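Local coordinates for endoglucanase (Komagataeibacter sucrofermentans, PDB 6VC5), which probably cleaves internal beta-1,4-glucosidic linkages in cellulose and related beta-glucans, as a family 8 glycoside hydrolase, at residues D77-P81 against P82-K86; S210-K213 against G214-P217. One frame throughout, in Å; residues are numbered along the deposited sequence.

Interaction 1: D77-P81 against P82-K86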
loop_
_atom_site.group_PDB
_atom_site.type_symbol
_atom_site.label_atom_id
_atom_site.label_comp_id
_atom_site.label_asym_id
_atom_site.label_seq_id
_atom_site.Cartn_x
_atom_site.Cartn_y
_atom_site.Cartn_z
ATOM N N ASP A 77 -14.137 -10.947 13.600
ATOM C CA ASP A 77 -14.451 -11.560 14.888
ATOM C C ASP A 77 -15.942 -11.856 14.990
ATOM O O ASP A 77 -16.783 -11.021 14.650
ATOM C CB ASP A 77 -14.058 -10.635 16.040
ATOM C CG ASP A 77 -12.570 -10.432 16.142
ATOM O OD1 ASP A 77 -11.984 -10.902 17.141
ATOM O OD2 ASP A 77 -11.995 -9.795 15.232
ATOM N N GLY A 78 -16.265 -13.053 15.472
ATOM C CA GLY A 78 -17.643 -13.429 15.691
ATOM C C GLY A 78 -18.382 -13.909 14.465
ATOM O O GLY A 78 -19.493 -14.440 14.602
ATOM N N HIS A 79 -17.821 -13.736 13.273
ATOM C CA HIS A 79 -18.426 -14.320 12.091
ATOM C C HIS A 79 -18.115 -15.813 12.071
ATOM O O HIS A 79 -17.066 -16.256 12.548
ATOM C CB HIS A 79 -17.903 -13.631 10.831
ATOM C CG HIS A 79 -18.755 -13.866 9.628
ATOM N ND1 HIS A 79 -18.487 -14.860 8.712
ATOM C CD2 HIS A 79 -19.897 -13.267 9.214
ATOM C CE1 HIS A 79 -19.413 -14.846 7.768
ATOM N NE2 HIS A 79 -20.278 -13.886 8.046
ATOM N N LYS A 80 -19.043 -16.613 11.579
ATOM C CA LYS A 80 -18.804 -18.040 11.515
ATOM C C LYS A 80 -18.817 -18.454 10.066
ATOM O O LYS A 80 -19.858 -18.452 9.471
ATOM C CB LYS A 80 -19.962 -18.757 12.201
ATOM C CG LYS A 80 -19.920 -18.759 13.717
ATOM C CD LYS A 80 -20.890 -19.812 14.259
ATOM C CE LYS A 80 -20.224 -20.784 15.222
ATOM N NZ LYS A 80 -20.652 -22.213 15.047
ATOM N N PRO A 81 -17.658 -18.839 9.525
ATOM C CA PRO A 81 -16.348 -18.765 10.192
ATOM C C PRO A 81 -15.761 -17.368 10.103
ATOM O O PRO A 81 -16.263 -16.577 9.326
ATOM C CB PRO A 81 -15.498 -19.727 9.380
ATOM C CG PRO A 81 -16.081 -19.647 8.022
ATOM C CD PRO A 81 -17.564 -19.529 8.233
ATOM N N PRO A 82 -14.744 -17.065 10.898
ATOM C CA PRO A 82 -14.226 -15.683 10.842
ATOM C C PRO A 82 -13.591 -15.201 9.527
ATOM O O PRO A 82 -13.551 -14.030 9.280
ATOM C CB PRO A 82 -13.226 -15.595 12.014
ATOM C CG PRO A 82 -12.799 -16.959 12.289
ATOM C CD PRO A 82 -13.978 -17.810 12.027
ATOM N N VAL A 83 -13.056 -16.110 8.743
ATOM C CA VAL A 83 -12.463 -15.774 7.452
ATOM C C VAL A 83 -13.330 -16.398 6.364
ATOM O O VAL A 83 -12.920 -17.346 5.684
ATOM C CB VAL A 83 -10.989 -16.228 7.379
ATOM C CG1 VAL A 83 -10.336 -15.712 6.107
ATOM C CG2 VAL A 83 -10.235 -15.731 8.592
ATOM N N ALA A 84 -14.539 -15.866 6.195
ATOM C CA ALA A 84 -15.500 -16.448 5.269
ATOM C C ALA A 84 -15.344 -15.939 3.843
ATOM O O ALA A 84 -15.710 -16.655 2.901
ATOM C CB ALA A 84 -16.929 -16.177 5.753
ATOM N N ASP A 85 -14.826 -14.728 3.660
ATOM C CA ASP A 85 -14.595 -14.163 2.334
ATOM C C ASP A 85 -13.142 -14.433 1.969
ATOM O O ASP A 85 -12.229 -13.892 2.604
ATOM C CB ASP A 85 -14.873 -12.656 2.339
ATOM C CG ASP A 85 -14.662 -12.005 0.976
ATOM O OD1 ASP A 85 -14.376 -12.719 -0.015
ATOM O OD2 ASP A 85 -14.819 -10.765 0.889
ATOM N N LYS A 86 -12.927 -15.255 0.940
ATOM C CA LYS A 86 -11.570 -15.632 0.562
ATOM C C LYS A 86 -10.918 -14.652 -0.404
ATOM O O LYS A 86 -9.757 -14.861 -0.778
ATOM C CB LYS A 86 -11.546 -17.042 -0.039
ATOM C CG LYS A 86 -12.139 -18.122 0.869
ATOM C CD LYS A 86 -11.453 -18.181 2.224
ATOM C CE LYS A 86 -11.965 -19.375 3.024
ATOM N NZ LYS A 86 -11.440 -19.395 4.420
#
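His-79 and Ala-84 meet across a cis-proline beta turn of type VIb, with Lys-80 and Pro-81 at its two central positions and a cis peptide bond between them. The turn illustrates how a chain can reverse without the usual closing hydrogen bond: His-79 O comes within 3.0 Å of Pro-82 N, but that nitrogen has no hydrogen to give. A side-chain bond spans the turn: His-79 ND1 donates to Pro-81 O at 2.9 Å, nearly straight, with an N-H...O angle of 165°. The oxygen sits at the ring edge, in the ring plane, while the donor is tilted 31° from the carbonyl plane. With CG anti to the backbone N (chi1 -162°), the imidazole swings beside its own carbonyl carbon with ND1 facing Pro-81 O, and the bond fixes its rotation. Beside that bond, the methyl CB of Ala-84 approaches His-79 CE1 obliquely, at 3.5 Å, and Ala-84 CB also packs 4.2 Å from Pro-81 CD. The two consecutive prolines, Pro-81 and Pro-82, restrict the backbone where the chain leaves the turn.

Further out, Gly-78, just before the turn, has a positive phi, easily adopted by glycine. Pro-82 pairs through its backbone with Leu-76, and buried Val-83 packs against Ser-72 and Tyr-75, so the exposed turn is moored to strand 74-76. Asp-77 forms a salt bridge with Arg-21, and Asp-85 OD2 accepts a hydrogen bond from Trp-73 NE1. On the helix 90-106 side, Lys-86 curls back on itself, and its NZ meets Val-83 O at 2.8 Å, nearly end-on to the carbonyl.

Interaction 2: S210-K213 against G214-P217; sequences SIAK and GWPP
Ile-211 and Pro-217 lie with their CA atoms 6.2 Å apart because the chain leaving strand 209-211 turns back at once, through an open beta turn of type II spanning Ala-212 to Trp-215. Gly-214 holds the third position at phi 105°, a conformation readily taken by glycine, which has no side chain to meet Lys-213 O. The side chains pack on the two flanks of this bend. Ile-211 CG2, the branch anti to the backbone N, reaches Pro-217 CB at 3.6 Å, the two groups set at a slant to each other. On the other flank, the indole of Trp-215 leans back over the turn, CG anti to its carbonyl carbon (chi1 -62°). Its six-membered ring comes obliquely to Lys-213 O, 3.5 Å from CE3, and CZ3 lies 4.2 Å from Ala-212 CB. Trp-199 stacks on the same indole, and Thr-151 of strand 149-152 touches it, tying the bend to the three-stranded sheet.

Two waters lie between the arms. One donates to Ala-212 O at 2.9 Å and to Trp-215 O at 3.0 Å; a second lies within bonding distance of both oxygens, but competing acceptors mean it cannot donate to all at once. No direct hydrogen bond closes the bend: water and apolar contacts span it, and backbone bonds to Trp-199 and Leu-262 tie its ends to neighbouring chain.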
loop_
_atom_site.group_PDB
_atom_site.type_symbol
_atom_site.label_atom_id
_atom_site.label_comp_id
_atom_site.label_asym_id
_atom_site.label_seq_id
_atom_site.Cartn_x
_atom_site.Cartn_y
_atom_site.Cartn_z
ATOM N N SER A 210 -10.803 5.809 -17.374
ATOM C CA SER A 210 -11.807 6.607 -16.686
ATOM C C SER A 210 -11.709 6.375 -15.181
ATOM O O SER A 210 -11.027 5.465 -14.708
ATOM C CB SER A 210 -13.218 6.290 -17.206
ATOM O OG SER A 210 -13.506 4.913 -17.059
ATOM N N ILE A 211 -12.390 7.223 -14.428
ATOM C CA ILE A 211 -12.528 7.011 -12.993
ATOM C C ILE A 211 -13.553 5.904 -12.791
ATOM O O ILE A 211 -14.632 5.927 -13.396
ATOM C CB ILE A 211 -12.951 8.316 -12.304
ATOM C CG1 ILE A 211 -11.927 9.427 -12.566
ATOM C CG2 ILE A 211 -13.122 8.099 -10.812
ATOM C CD1 ILE A 211 -12.451 10.821 -12.199
ATOM N N ALA A 212 -13.223 4.918 -11.954
ATOM C CA ALA A 212 -14.077 3.740 -11.855
ATOM C C ALA A 212 -15.407 4.082 -11.197
ATOM O O ALA A 212 -15.464 4.872 -10.251
ATOM C CB ALA A 212 -13.384 2.657 -11.029
ATOM N N LYS A 213 -16.478 3.480 -11.714
ATOM C CA LYS A 213 -17.756 3.507 -11.022
ATOM C C LYS A 213 -17.700 2.571 -9.819
ATOM O O LYS A 213 -16.895 1.636 -9.771
ATOM C CB LYS A 213 -18.869 3.052 -11.967
ATOM C CG LYS A 213 -19.094 4.025 -13.119
ATOM C CD LYS A 213 -19.686 5.326 -12.588
ATOM C CE LYS A 213 -20.091 6.273 -13.713
ATOM N NZ LYS A 213 -18.912 6.931 -14.348
ATOM N N GLY A 214 -18.555 2.841 -8.831
ATOM C CA GLY A 214 -18.649 2.005 -7.646
ATOM C C GLY A 214 -18.018 2.592 -6.406
ATOM O O GLY A 214 -18.182 2.020 -5.318
ATOM N N TRP A 215 -17.296 3.704 -6.527
ATOM C CA TRP A 215 -16.729 4.440 -5.413
ATOM C C TRP A 215 -16.769 5.923 -5.774
ATOM O O TRP A 215 -16.777 6.265 -6.958
ATOM C CB TRP A 215 -15.258 4.067 -5.180
ATOM C CG TRP A 215 -14.970 2.640 -4.820
ATOM C CD1 TRP A 215 -14.848 2.117 -3.557
ATOM C CD2 TRP A 215 -14.692 1.572 -5.724
ATOM N NE1 TRP A 215 -14.529 0.783 -3.631
ATOM C CE2 TRP A 215 -14.433 0.422 -4.947
ATOM C CE3 TRP A 215 -14.659 1.467 -7.116
ATOM C CZ2 TRP A 215 -14.142 -0.809 -5.519
ATOM C CZ3 TRP A 215 -14.367 0.238 -7.686
ATOM C CH2 TRP A 215 -14.108 -0.883 -6.882
ATOM N N PRO A 216 -16.793 6.807 -4.783
ATOM C CA PRO A 216 -16.782 8.247 -5.091
ATOM C C PRO A 216 -15.564 8.590 -5.929
ATOM O O PRO A 216 -14.480 8.017 -5.726
ATOM C CB PRO A 216 -16.707 8.906 -3.709
ATOM C CG PRO A 216 -17.269 7.887 -2.767
ATOM C CD PRO A 216 -16.900 6.547 -3.340
ATOM N N PRO A 217 -15.707 9.482 -6.903
ATOM C CA PRO A 217 -14.621 9.755 -7.874
ATOM C C PRO A 217 -13.577 10.721 -7.324
ATOM O O PRO A 217 -13.475 11.887 -7.729
ATOM C CB PRO A 217 -15.394 10.344 -9.057
ATOM C CG PRO A 217 -16.518 11.095 -8.390
ATOM C CD PRO A 217 -16.948 10.204 -7.246
HETATM O O HOH W 1 -14.035 5.967 -8.104
HETATM O O HOH W 2 -17.243 7.105 -9.761
#

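How the interactions relate
From the N terminus, the chain runs through helices 4-15, 33-46 and 49-62 to strand 74-76, after which interaction 1 closes a bend. More than a hundred residues later, interaction 2 closes a second bend, between strands 209-211 and 218-219. The two are in series, neither nested nor crossed, with centres about 28 Å apart and nearest atoms about 12 Å apart. Both are surface contacts on loops of the helical (alpha/alpha)6 barrel expected of family 8: one lies in the loop joining strand 74-76 to helix 90-106, the other links the edge of the three-stranded sheet to the chain running on toward helix 225-232.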